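Local atomic coordinates of putative methylase (Clostridium difficile, PDB entry 3LDU), a protein that probably methylates guanine bases of ribosomal RNA, combining an RNA-binding THUMP domain with a Rossmann-like methyltransferase domain that here holds GTP. Residues Y189-K194 against T370-Y375; D201-S206 against G291-F296; G207-E212 against F304-P309. One frame throughout, in Å; residues are numbered along the deposited sequence.

Interaction 1 of 3, residues Y189-K194 against T370-Y375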
loop_
_atom_site.group_PDB
_atom_site.type_symbol
_atom_site.label_atom_id
_atom_site.label_comp_id
_atom_site.label_asym_id
_atom_site.label_seq_id
_atom_site.Cartn_x
_atom_site.Cartn_y
_atom_site.Cartn_z
ATOM N N TYR A 189 -6.176 -2.750 9.534
ATOM C CA TYR A 189 -7.284 -1.805 9.479
ATOM C C TYR A 189 -8.654 -2.482 9.399
ATOM O O TYR A 189 -9.673 -1.887 9.787
ATOM C CB TYR A 189 -7.110 -0.909 8.254
ATOM C CG TYR A 189 -6.109 0.219 8.386
ATOM C CD1 TYR A 189 -5.878 0.858 9.602
ATOM C CD2 TYR A 189 -5.440 0.689 7.268
ATOM C CE1 TYR A 189 -4.968 1.933 9.679
ATOM C CE2 TYR A 189 -4.546 1.739 7.343
ATOM C CZ TYR A 189 -4.318 2.353 8.540
ATOM O OH TYR A 189 -3.424 3.401 8.572
ATOM N N LEU A 190 -8.685 -3.701 8.859
ATOM C CA LEU A 190 -9.934 -4.458 8.751
ATOM C C LEU A 190 -10.337 -5.109 10.069
ATOM O O LEU A 190 -11.410 -5.686 10.170
ATOM C CB LEU A 190 -9.850 -5.523 7.652
ATOM C CG LEU A 190 -9.947 -4.993 6.224
ATOM C CD1 LEU A 190 -9.422 -5.988 5.196
ATOM C CD2 LEU A 190 -11.379 -4.587 5.903
ATOM N N THR A 191 -9.479 -5.012 11.080
ATOM C CA THR A 191 -9.787 -5.563 12.396
ATOM C C THR A 191 -9.985 -4.452 13.421
ATOM O O THR A 191 -9.641 -3.291 13.173
ATOM C CB THR A 191 -8.638 -6.453 12.912
ATOM O OG1 THR A 191 -7.585 -5.619 13.418
ATOM C CG2 THR A 191 -8.124 -7.374 11.806
ATOM N N PRO A 192 -10.540 -4.803 14.586
ATOM C CA PRO A 192 -10.706 -3.819 15.661
ATOM C C PRO A 192 -9.473 -3.679 16.546
ATOM O O PRO A 192 -9.553 -3.021 17.580
ATOM C CB PRO A 192 -11.867 -4.388 16.489
ATOM C CG PRO A 192 -12.361 -5.605 15.743
ATOM C CD PRO A 192 -11.252 -6.058 14.876
ATOM N N TRP A 193 -8.345 -4.266 16.157
ATOM C CA TRP A 193 -7.167 -4.218 17.019
ATOM C C TRP A 193 -6.715 -2.786 17.279
ATOM O O TRP A 193 -6.708 -1.949 16.372
ATOM C CB TRP A 193 -5.996 -5.020 16.434
ATOM C CG TRP A 193 -4.765 -4.926 17.306
ATOM C CD1 TRP A 193 -4.511 -5.648 18.439
ATOM C CD2 TRP A 193 -3.652 -4.027 17.144
ATOM N NE1 TRP A 193 -3.303 -5.267 18.987
ATOM C CE2 TRP A 193 -2.761 -4.270 18.213
ATOM C CE3 TRP A 193 -3.324 -3.041 16.202
ATOM C CZ2 TRP A 193 -1.559 -3.577 18.355
ATOM C CZ3 TRP A 193 -2.133 -2.351 16.349
ATOM C CH2 TRP A 193 -1.267 -2.617 17.418
ATOM N N LYS A 194 -6.305 -2.523 18.516
ATOM C CA LYS A 194 -5.744 -1.230 18.910
ATOM C C LYS A 194 -4.542 -1.491 19.816
ATOM O O LYS A 194 -4.512 -2.490 20.515
ATOM C CB LYS A 194 -6.780 -0.412 19.692
ATOM C CG LYS A 194 -7.511 0.639 18.874
ATOM C CD LYS A 194 -8.660 0.039 18.079
ATOM C CE LYS A 194 -9.412 1.115 17.298
ATOM N NZ LYS A 194 -10.658 0.591 16.671
ATOM N N THR A 370 -6.209 -13.912 -3.066
ATOM C CA THR A 370 -6.343 -14.312 -1.673
ATOM C C THR A 370 -7.684 -13.869 -1.096
ATOM O O THR A 370 -8.320 -12.942 -1.611
ATOM C CB THR A 370 -5.199 -13.723 -0.827
ATOM O OG1 THR A 370 -5.069 -12.331 -1.119
ATOM C CG2 THR A 370 -3.884 -14.397 -1.157
ATOM N N ASN A 371 -8.124 -14.559 -0.046
ATOM C CA ASN A 371 -9.278 -14.125 0.740
ATOM C C ASN A 371 -8.867 -13.884 2.181
ATOM O O ASN A 371 -8.007 -14.580 2.703
ATOM C CB ASN A 371 -10.390 -15.166 0.709
ATOM C CG ASN A 371 -11.064 -15.255 -0.638
ATOM O OD1 ASN A 371 -11.817 -14.359 -1.030
ATOM N ND2 ASN A 371 -10.799 -16.339 -1.360
ATOM N N PHE A 372 -9.473 -12.889 2.817
ATOM C CA PHE A 372 -9.204 -12.599 4.221
ATOM C C PHE A 372 -10.413 -13.110 4.995
ATOM O O PHE A 372 -11.508 -12.573 4.853
ATOM C CB PHE A 372 -9.056 -11.087 4.404
ATOM C CG PHE A 372 -8.554 -10.668 5.766
ATOM C CD1 PHE A 372 -7.499 -11.331 6.382
ATOM C CD2 PHE A 372 -9.128 -9.586 6.413
ATOM C CE1 PHE A 372 -7.025 -10.918 7.625
ATOM C CE2 PHE A 372 -8.668 -9.170 7.652
ATOM C CZ PHE A 372 -7.614 -9.831 8.257
ATOM N N PHE A 373 -10.212 -14.169 5.776
ATOM C CA PHE A 373 -11.278 -14.790 6.567
ATOM C C PHE A 373 -11.278 -14.225 7.985
ATOM O O PHE A 373 -10.291 -14.339 8.703
ATOM C CB PHE A 373 -11.047 -16.284 6.625
ATOM C CG PHE A 373 -11.113 -16.963 5.292
ATOM C CD1 PHE A 373 -12.324 -17.413 4.792
ATOM C CD2 PHE A 373 -9.965 -17.158 4.544
ATOM C CE1 PHE A 373 -12.392 -18.048 3.562
ATOM C CE2 PHE A 373 -10.020 -17.798 3.317
ATOM C CZ PHE A 373 -11.237 -18.245 2.828
ATOM N N GLN A 374 -12.397 -13.642 8.394
ATOM C CA GLN A 374 -12.442 -12.871 9.634
ATOM C C GLN A 374 -13.288 -13.610 10.658
ATOM O O GLN A 374 -14.423 -13.975 10.370
ATOM C CB GLN A 374 -13.060 -11.500 9.354
ATOM C CG GLN A 374 -12.279 -10.745 8.297
ATOM C CD GLN A 374 -12.910 -9.426 7.884
ATOM O OE1 GLN A 374 -12.647 -8.928 6.792
ATOM N NE2 GLN A 374 -13.733 -8.851 8.754
ATOM N N TYR A 375 -12.731 -13.811 11.848
ATOM C CA TYR A 375 -13.410 -14.542 12.922
ATOM C C TYR A 375 -13.385 -13.751 14.226
ATOM O O TYR A 375 -12.653 -14.112 15.152
ATOM C CB TYR A 375 -12.736 -15.882 13.166
ATOM C CG TYR A 375 -12.759 -16.851 12.013
ATOM C CD1 TYR A 375 -13.754 -17.820 11.920
ATOM C CD2 TYR A 375 -11.776 -16.818 11.027
ATOM C CE1 TYR A 375 -13.772 -18.729 10.871
ATOM C CE2 TYR A 375 -11.788 -17.719 9.966
ATOM C CZ TYR A 375 -12.792 -18.672 9.893
ATOM O OH TYR A 375 -12.815 -19.573 8.850
HETATM O O HOH W 1 -13.809 -5.909 8.853
#
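In the Rossmann-like methyltransferase domain, the turn that leaves helix 181-189 packs on the antiparallel strand 368-375, and Leu190 meets Phe372 there. The branched leucine touches the ring with two carbons: CD1 lies 3.8 Å from Phe372 CD2, on a slant that is neither face nor edge, and CB lies 3.8 Å from Phe372 CE2. The two side chains slide past each other in opposite directions. Phe372 reaches across because its CG stands anti to the backbone N (chi1 -170°), and Leu363 of the neighbouring strand also touches its side chain. Thr191 completes the apolar patch with its methyl, CG2 of Thr191 being 4.3 Å from Phe372 CZ at the ring edge. Its hydroxyl is occupied by the main chain: OG1 bonds to Ile188 O and accepts from Trp193 N at 3.1 Å, an ST turn in the chain after helix 181-189.

The polar link runs through water. One molecule donates to Leu190 O (2.7 Å) and accepts from Gln374 NE2 (2.9 Å), so the long, extended glutamine answers the carbonyl of Leu190 without reaching it directly; its OE1 takes a weak bond from Arg361 NE. Strand 368-375, inserted antiparallel between 339-344 and 359-365, gives the strand order 3-2-1-4-5-7-6, the signature of the class I methyltransferase sheet.

Interaction 2 of 3, residues D201-S206 against G291-F296; sequences DPMCGS and GDATQF. With GTP (guanosine-5'-triphosphate), chain B.
Pro202 and Met203 meet Ala293 where two loops at the strand ends of the Rossmann-like sheet close round GTP. The loop after strand 199-201, Asp-Pro-Met-Cys-Gly-Ser, probably corresponds to the glycine-containing loop after the first strand that binds S-adenosylmethionine in related methyltransferases.

The apolar contact centres on one methyl group. Ala293 CB lies 3.6 Å from Pro202 CB and 3.6 Å from Met203 CG, and a side chain as small as alanine lets the loops come this close. Met203, a selenomethionine, also lies beside the nucleotide: its CB is 3.2 Å from GTP O4', while CG approaches N3 of the base.

Hydrogen bonds within the loops set their shape. Asp201 OD1 accepts from Met203 N in an Asx turn and also bonds to Thr307 OG1. A second Asx turn is built on Asp292 OD1, which Thr294 N and Thr294 OG1 reach from the same face of the carboxylate.

At the phosphate end, Gly205 lies against the beta phosphate at a positive phi (54°), where a CB would run into GTP O2B, and its N bonds to Asp264. Ser206 holds the gamma phosphate twice: its N donates to GTP O3G at 2.9 Å, and its OG donates to the same oxygen at 2.8 Å.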
loop_
_atom_site.group_PDB
_atom_site.type_symbol
_atom_site.label_atom_id
_atom_site.label_comp_id
_atom_site.label_asym_id
_atom_site.label_seq_id
_atom_site.Cartn_x
_atom_site.Cartn_y
_atom_site.Cartn_z
ATOM N N ASP A 201 0.900 -12.929 15.783
ATOM C CA ASP A 201 0.953 -13.548 14.457
ATOM C C ASP A 201 1.832 -14.784 14.615
ATOM O O ASP A 201 3.062 -14.671 14.635
ATOM C CB ASP A 201 1.579 -12.595 13.423
ATOM C CG ASP A 201 1.682 -13.227 12.041
ATOM O OD1 ASP A 201 1.429 -14.445 11.934
ATOM O OD2 ASP A 201 2.025 -12.517 11.062
ATOM N N PRO A 202 1.211 -15.970 14.722
ATOM C CA PRO A 202 1.945 -17.198 15.065
ATOM C C PRO A 202 2.634 -17.886 13.879
ATOM O O PRO A 202 3.209 -18.964 14.056
ATOM C CB PRO A 202 0.849 -18.094 15.660
ATOM C CG PRO A 202 -0.375 -17.729 14.894
ATOM C CD PRO A 202 -0.235 -16.208 14.593
HETATM N N MSE A 203 2.571 -17.275 12.694
HETATM C CA MSE A 203 3.315 -17.741 11.522
HETATM C C MSE A 203 3.839 -16.488 10.819
HETATM O O MSE A 203 3.506 -16.206 9.665
HETATM C CB MSE A 203 2.416 -18.551 10.594
HETATM C CG MSE A 203 1.908 -19.852 11.235
HETATM SE SE MSE A 203 0.434 -20.645 10.223
HETATM C CE MSE A 203 -0.977 -19.495 10.922
ATOM N N CYS A 204 4.680 -15.759 11.543
ATOM C CA CYS A 204 4.929 -14.355 11.235
ATOM C C CYS A 204 5.906 -14.103 10.097
ATOM O O CYS A 204 5.978 -12.980 9.592
ATOM C CB CYS A 204 5.398 -13.630 12.490
ATOM S SG CYS A 204 7.007 -14.182 13.072
ATOM N N GLY A 205 6.667 -15.123 9.707
ATOM C CA GLY A 205 7.675 -14.964 8.673
ATOM C C GLY A 205 8.620 -13.817 9.003
ATOM O O GLY A 205 9.095 -13.714 10.126
ATOM N N SER A 206 8.870 -12.935 8.041
ATOM C CA SER A 206 9.810 -11.832 8.271
ATOM C C SER A 206 9.169 -10.640 8.986
ATOM O O SER A 206 9.766 -9.562 9.078
ATOM C CB SER A 206 10.451 -11.394 6.959
ATOM O OG SER A 206 9.448 -11.160 5.996
ATOM N N GLY A 291 8.536 -20.694 17.189
ATOM C CA GLY A 291 7.402 -21.348 17.817
ATOM C C GLY A 291 6.511 -21.987 16.768
ATOM O O GLY A 291 6.574 -21.634 15.589
ATOM N N ASP A 292 5.684 -22.935 17.210
ATOM C CA ASP A 292 4.775 -23.695 16.353
ATOM C C ASP A 292 3.336 -23.213 16.604
ATOM O O ASP A 292 2.796 -23.410 17.690
ATOM C CB ASP A 292 4.944 -25.189 16.711
ATOM C CG ASP A 292 4.105 -26.137 15.849
ATOM O OD1 ASP A 292 3.286 -25.689 15.017
ATOM O OD2 ASP A 292 4.278 -27.368 16.030
ATOM N N ALA A 293 2.728 -22.569 15.602
ATOM C CA ALA A 293 1.365 -22.033 15.701
ATOM C C ALA A 293 0.322 -23.074 16.124
ATOM O O ALA A 293 -0.673 -22.725 16.759
ATOM C CB ALA A 293 0.946 -21.417 14.367
ATOM N N THR A 294 0.534 -24.329 15.730
ATOM C CA THR A 294 -0.412 -25.407 16.065
ATOM C C THR A 294 -0.403 -25.751 17.551
ATOM O O THR A 294 -1.281 -26.468 18.036
ATOM C CB THR A 294 -0.184 -26.698 15.231
ATOM O OG1 THR A 294 1.058 -27.303 15.592
ATOM C CG2 THR A 294 -0.194 -26.383 13.729
ATOM N N GLN A 295 0.588 -25.240 18.269
ATOM C CA GLN A 295 0.674 -25.449 19.704
ATOM C C GLN A 295 0.415 -24.157 20.447
ATOM O O GLN A 295 0.641 -24.085 21.658
ATOM C CB GLN A 295 2.052 -25.983 20.090
ATOM C CG GLN A 295 2.474 -27.173 19.265
ATOM C CD GLN A 295 1.541 -28.331 19.450
ATOM O OE1 GLN A 295 1.362 -28.813 20.569
ATOM N NE2 GLN A 295 0.929 -28.791 18.357
ATOM N N PHE A 296 -0.025 -23.124 19.734
ATOM C CA PHE A 296 -0.213 -21.841 20.399
ATOM C C PHE A 296 -1.289 -21.947 21.484
ATOM O O PHE A 296 -2.365 -22.508 21.265
ATOM C CB PHE A 296 -0.516 -20.688 19.418
ATOM C CG PHE A 296 -0.741 -19.376 20.111
ATOM C CD1 PHE A 296 0.328 -18.675 20.653
ATOM C CD2 PHE A 296 -2.031 -18.870 20.278
ATOM C CE1 PHE A 296 0.133 -17.477 21.319
ATOM C CE2 PHE A 296 -2.235 -17.671 20.942
ATOM C CZ PHE A 296 -1.145 -16.972 21.464
HETATM P PG GTP B . 5.376 -12.056 6.049
HETATM O O1G GTP B . 4.883 -11.778 7.453
HETATM O O2G GTP B . 5.041 -10.870 5.185
HETATM O O3G GTP B . 6.876 -12.228 6.020
HETATM O O3B GTP B . 4.635 -13.391 5.507
HETATM P PB GTP B . 5.466 -14.768 5.348
HETATM O O1B GTP B . 5.854 -14.905 3.895
HETATM O O2B GTP B . 6.710 -14.755 6.195
HETATM O O3A GTP B . 4.529 -16.024 5.743
HETATM P PA GTP B . 4.580 -17.288 4.730
HETATM O O1A GTP B . 6.029 -17.582 4.408
HETATM O O2A GTP B . 3.819 -16.989 3.460
HETATM O "O5'" GTP B . 3.988 -18.570 5.493
HETATM C "C5'" GTP B . 3.696 -18.400 6.844
HETATM C "C4'" GTP B . 4.940 -18.760 7.647
HETATM O "O4'" GTP B . 4.533 -19.769 8.528
HETATM C "C3'" GTP B . 6.132 -19.334 6.878
HETATM O "O3'" GTP B . 7.243 -18.500 7.126
HETATM C "C2'" GTP B . 6.397 -20.715 7.473
HETATM O "O2'" GTP B . 7.748 -20.910 7.842
HETATM C "C1'" GTP B . 5.597 -20.659 8.750
HETATM N N9 GTP B . 4.995 -21.922 9.197
HETATM C C8 GTP B . 4.591 -23.031 8.502
HETATM N N7 GTP B . 4.079 -23.910 9.406
HETATM C C5 GTP B . 4.167 -23.368 10.649
HETATM C C6 GTP B . 3.802 -23.820 11.912
HETATM O O6 GTP B . 3.284 -24.936 12.074
HETATM N N1 GTP B . 4.031 -22.992 12.991
HETATM C C2 GTP B . 4.606 -21.744 12.829
HETATM N N2 GTP B . 4.790 -20.983 13.895
HETATM N N3 GTP B . 4.984 -21.286 11.570
HETATM C C4 GTP B . 4.746 -22.108 10.516
#

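Interaction 3 of 3, residues G207-E212 against F304-P309; sequences GTILIE and FIITNP. With GTP (guanosine-5'-triphosphate), chain B.
At the phosphate side of the GTP pocket, Ile209 in the first turn of helix 208-217 packs on Ile306 of strand 304-307 and on Asn308 just beyond it, where Asn308-Pro309 probably begins the NPPY motif of amino-methylating methyltransferases. This is helix-on-sheet packing in the Rossmann-like fold: the helix follows strand 199-201 and its glycine-containing loop, and lies over the parallel part of the sheet.

Ile209 uses both of its branches. With chi1 at -72°, CG1 sits beside the backbone N and CG2 anti to it, so that Ile209 CG2 meets Ile306 CG2 at 3.9 Å, methyl against methyl, as the two side chains cross obliquely. The longer branch runs on to CD1 with chi2 at 177°, and this extension carries the terminal methyl to 4.0 Å from Asn308 CB and 4.1 Å from Thr307 CA. Ile209 and Asn308 cross at about a right angle. The beta branch of Ile306 suits a strand, while the two apolar branches of Ile209 fill two neighbouring places in the buried layer. Ile188 and Leu199 extend that layer around Ile306.

Thr307 directs its CB away from the helix, and its hydroxyl has Asp201 as partner. After it the chain turns to the nucleotide, where Asn308 O approaches GTP C5'.

At the helix start, Gly207 holds the N-cap position with a positive phi of 92°; at these backbone angles a CB would press on the carbonyl O of Ser206. Its own O accepts from Ile211 N. The helix N-terminus faces the phosphates, an orientation whose dipole would probably favour the negative charge. The next residue, Thr208, donates from OG1 to GTP O2G at 3.1 Å.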
loop_
_atom_site.group_PDB
_atom_site.type_symbol
_atom_site.label_atom_id
_atom_site.label_comp_id
_atom_site.label_asym_id
_atom_site.label_seq_id
_atom_site.Cartn_x
_atom_site.Cartn_y
_atom_site.Cartn_z
ATOM N N GLY A 207 7.946 -10.832 9.467
ATOM C CA GLY A 207 7.387 -9.958 10.484
ATOM C C GLY A 207 6.576 -8.771 10.006
ATOM O O GLY A 207 6.243 -7.887 10.793
ATOM N N THR A 208 6.230 -8.775 8.723
ATOM C CA THR A 208 5.606 -7.616 8.078
ATOM C C THR A 208 4.296 -7.195 8.745
ATOM O O THR A 208 4.073 -6.012 8.996
ATOM C CB THR A 208 5.321 -7.930 6.608
ATOM O OG1 THR A 208 6.552 -8.258 5.956
ATOM C CG2 THR A 208 4.701 -6.722 5.909
ATOM N N ILE A 209 3.431 -8.166 9.027
ATOM C CA ILE A 209 2.148 -7.852 9.627
ATOM C C ILE A 209 2.339 -7.159 10.973
ATOM O O ILE A 209 1.679 -6.168 11.259
ATOM C CB ILE A 209 1.276 -9.121 9.763
ATOM C CG1 ILE A 209 0.802 -9.535 8.366
ATOM C CG2 ILE A 209 0.075 -8.867 10.682
ATOM C CD1 ILE A 209 -0.006 -10.821 8.353
ATOM N N LEU A 210 3.237 -7.691 11.798
ATOM C CA LEU A 210 3.473 -7.114 13.121
ATOM C C LEU A 210 4.185 -5.765 13.073
ATOM O O LEU A 210 3.865 -4.867 13.843
ATOM C CB LEU A 210 4.262 -8.073 13.999
ATOM C CG LEU A 210 3.488 -9.349 14.298
ATOM C CD1 LEU A 210 4.391 -10.361 15.020
ATOM C CD2 LEU A 210 2.274 -8.985 15.114
ATOM N N ILE A 211 5.165 -5.634 12.190
ATOM C CA ILE A 211 5.796 -4.323 11.990
ATOM C C ILE A 211 4.756 -3.268 11.585
ATOM O O ILE A 211 4.714 -2.173 12.154
ATOM C CB ILE A 211 6.977 -4.419 10.995
ATOM C CG1 ILE A 211 8.079 -5.284 11.604
ATOM C CG2 ILE A 211 7.524 -3.024 10.644
ATOM C CD1 ILE A 211 9.135 -5.773 10.615
ATOM N N GLU A 212 3.896 -3.593 10.622
ATOM C CA GLU A 212 2.844 -2.652 10.254
ATOM C C GLU A 212 1.908 -2.333 11.411
ATOM O O GLU A 212 1.517 -1.168 11.595
ATOM C CB GLU A 212 2.067 -3.112 9.019
ATOM C CG GLU A 212 2.929 -3.193 7.785
ATOM C CD GLU A 212 3.302 -1.806 7.241
ATOM O OE1 GLU A 212 2.437 -0.906 7.223
ATOM O OE2 GLU A 212 4.456 -1.634 6.827
ATOM N N PHE A 304 -6.038 -11.044 19.881
ATOM C CA PHE A 304 -6.213 -11.038 18.435
ATOM C C PHE A 304 -5.122 -11.863 17.776
ATOM O O PHE A 304 -3.976 -11.819 18.205
ATOM C CB PHE A 304 -6.109 -9.609 17.896
ATOM C CG PHE A 304 -7.263 -8.737 18.264
ATOM C CD1 PHE A 304 -8.338 -8.601 17.411
ATOM C CD2 PHE A 304 -7.266 -8.042 19.463
ATOM C CE1 PHE A 304 -9.399 -7.796 17.749
ATOM C CE2 PHE A 304 -8.326 -7.238 19.806
ATOM C CZ PHE A 304 -9.395 -7.115 18.948
ATOM N N ILE A 305 -5.483 -12.594 16.724
ATOM C CA ILE A 305 -4.505 -13.219 15.838
ATOM C C ILE A 305 -4.733 -12.675 14.431
ATOM O O ILE A 305 -5.876 -12.646 13.952
ATOM C CB ILE A 305 -4.633 -14.748 15.822
ATOM C CG1 ILE A 305 -4.043 -15.333 17.107
ATOM C CG2 ILE A 305 -3.906 -15.327 14.603
ATOM C CD1 ILE A 305 -4.591 -16.735 17.473
ATOM N N ILE A 306 -3.669 -12.187 13.792
ATOM C CA ILE A 306 -3.747 -11.786 12.387
ATOM C C ILE A 306 -2.569 -12.446 11.726
ATOM O O ILE A 306 -1.425 -12.267 12.171
ATOM C CB ILE A 306 -3.641 -10.255 12.214
ATOM C CG1 ILE A 306 -4.756 -9.550 12.994
ATOM C CG2 ILE A 306 -3.743 -9.875 10.734
ATOM C CD1 ILE A 306 -4.599 -8.024 13.017
ATOM N N THR A 307 -2.820 -13.239 10.690
ATOM C CA THR A 307 -1.742 -14.060 10.156
ATOM C C THR A 307 -1.914 -14.447 8.689
ATOM O O THR A 307 -3.027 -14.452 8.155
ATOM C CB THR A 307 -1.577 -15.358 11.011
ATOM O OG1 THR A 307 -0.355 -16.010 10.669
ATOM C CG2 THR A 307 -2.766 -16.304 10.800
ATOM N N ASN A 308 -0.784 -14.792 8.067
ATOM C CA ASN A 308 -0.690 -15.116 6.648
ATOM C C ASN A 308 -0.035 -16.504 6.530
ATOM O O ASN A 308 1.189 -16.619 6.422
ATOM C CB ASN A 308 0.142 -13.989 5.984
ATOM C CG ASN A 308 0.493 -14.246 4.534
ATOM O OD1 ASN A 308 1.637 -14.014 4.111
ATOM N ND2 ASN A 308 -0.475 -14.658 3.752
ATOM N N PRO A 309 -0.843 -17.579 6.637
ATOM C CA PRO A 309 -0.275 -18.940 6.629
ATOM C C PRO A 309 0.188 -19.340 5.230
ATOM O O PRO A 309 -0.135 -18.646 4.269
ATOM C CB PRO A 309 -1.472 -19.820 7.034
ATOM C CG PRO A 309 -2.679 -19.026 6.575
ATOM C CD PRO A 309 -2.303 -17.587 6.857
HETATM P PG GTP B . 5.376 -12.056 6.049
HETATM O O1G GTP B . 4.883 -11.778 7.453
HETATM O O2G GTP B . 5.041 -10.870 5.185
HETATM O O3G GTP B . 6.876 -12.228 6.020
HETATM O O3B GTP B . 4.635 -13.391 5.507
HETATM P PB GTP B . 5.466 -14.768 5.348
HETATM O O1B GTP B . 5.854 -14.905 3.895
HETATM O O2B GTP B . 6.710 -14.755 6.195
HETATM O O3A GTP B . 4.529 -16.024 5.743
HETATM P PA GTP B . 4.580 -17.288 4.730
HETATM O O1A GTP B . 6.029 -17.582 4.408
HETATM O O2A GTP B . 3.819 -16.989 3.460
HETATM O "O5'" GTP B . 3.988 -18.570 5.493
HETATM C "C5'" GTP B . 3.696 -18.400 6.844
HETATM C "C4'" GTP B . 4.940 -18.760 7.647
HETATM O "O4'" GTP B . 4.533 -19.769 8.528
HETATM C "C3'" GTP B . 6.132 -19.334 6.878
HETATM O "O3'" GTP B . 7.243 -18.500 7.126
HETATM C "C2'" GTP B . 6.397 -20.715 7.473
HETATM O "O2'" GTP B . 7.748 -20.910 7.842
HETATM C "C1'" GTP B . 5.597 -20.659 8.750
HETATM N N9 GTP B . 4.995 -21.922 9.197
HETATM C C8 GTP B . 4.591 -23.031 8.502
HETATM N N7 GTP B . 4.079 -23.910 9.406
HETATM C C5 GTP B . 4.167 -23.368 10.649
HETATM C C6 GTP B . 3.802 -23.820 11.912
HETATM O O6 GTP B . 3.284 -24.936 12.074
HETATM N N1 GTP B . 4.031 -22.992 12.991
HETATM C C2 GTP B . 4.606 -21.744 12.829
HETATM N N2 GTP B . 4.790 -20.983 13.895
HETATM N N3 GTP B . 4.984 -21.286 11.570
HETATM C C4 GTP B . 4.746 -22.108 10.516
#

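All three contacts lie in the methyltransferase domain, on the same side of the chain's centre. Along the chain, interactions 2 and 3 are both nested within the loop closed by interaction 1, and their segments alternate with each other. The centre of interaction 3 is about 10 Å from each of the others, while those of interactions 1 and 2 are about 17 Å apart. Interaction 3 touches interaction 1 where Trp193 CD1 packs on Phe304 CD2 at 3.8 Å. Strands 199-201 and 304-307 are neighbours in the sheet, and the loops that follow them help build the nucleotide pocket at the ends of the parallel strands. Interaction 1 lies further along the sheet, its Phe372 side chain about 12 Å from GTP.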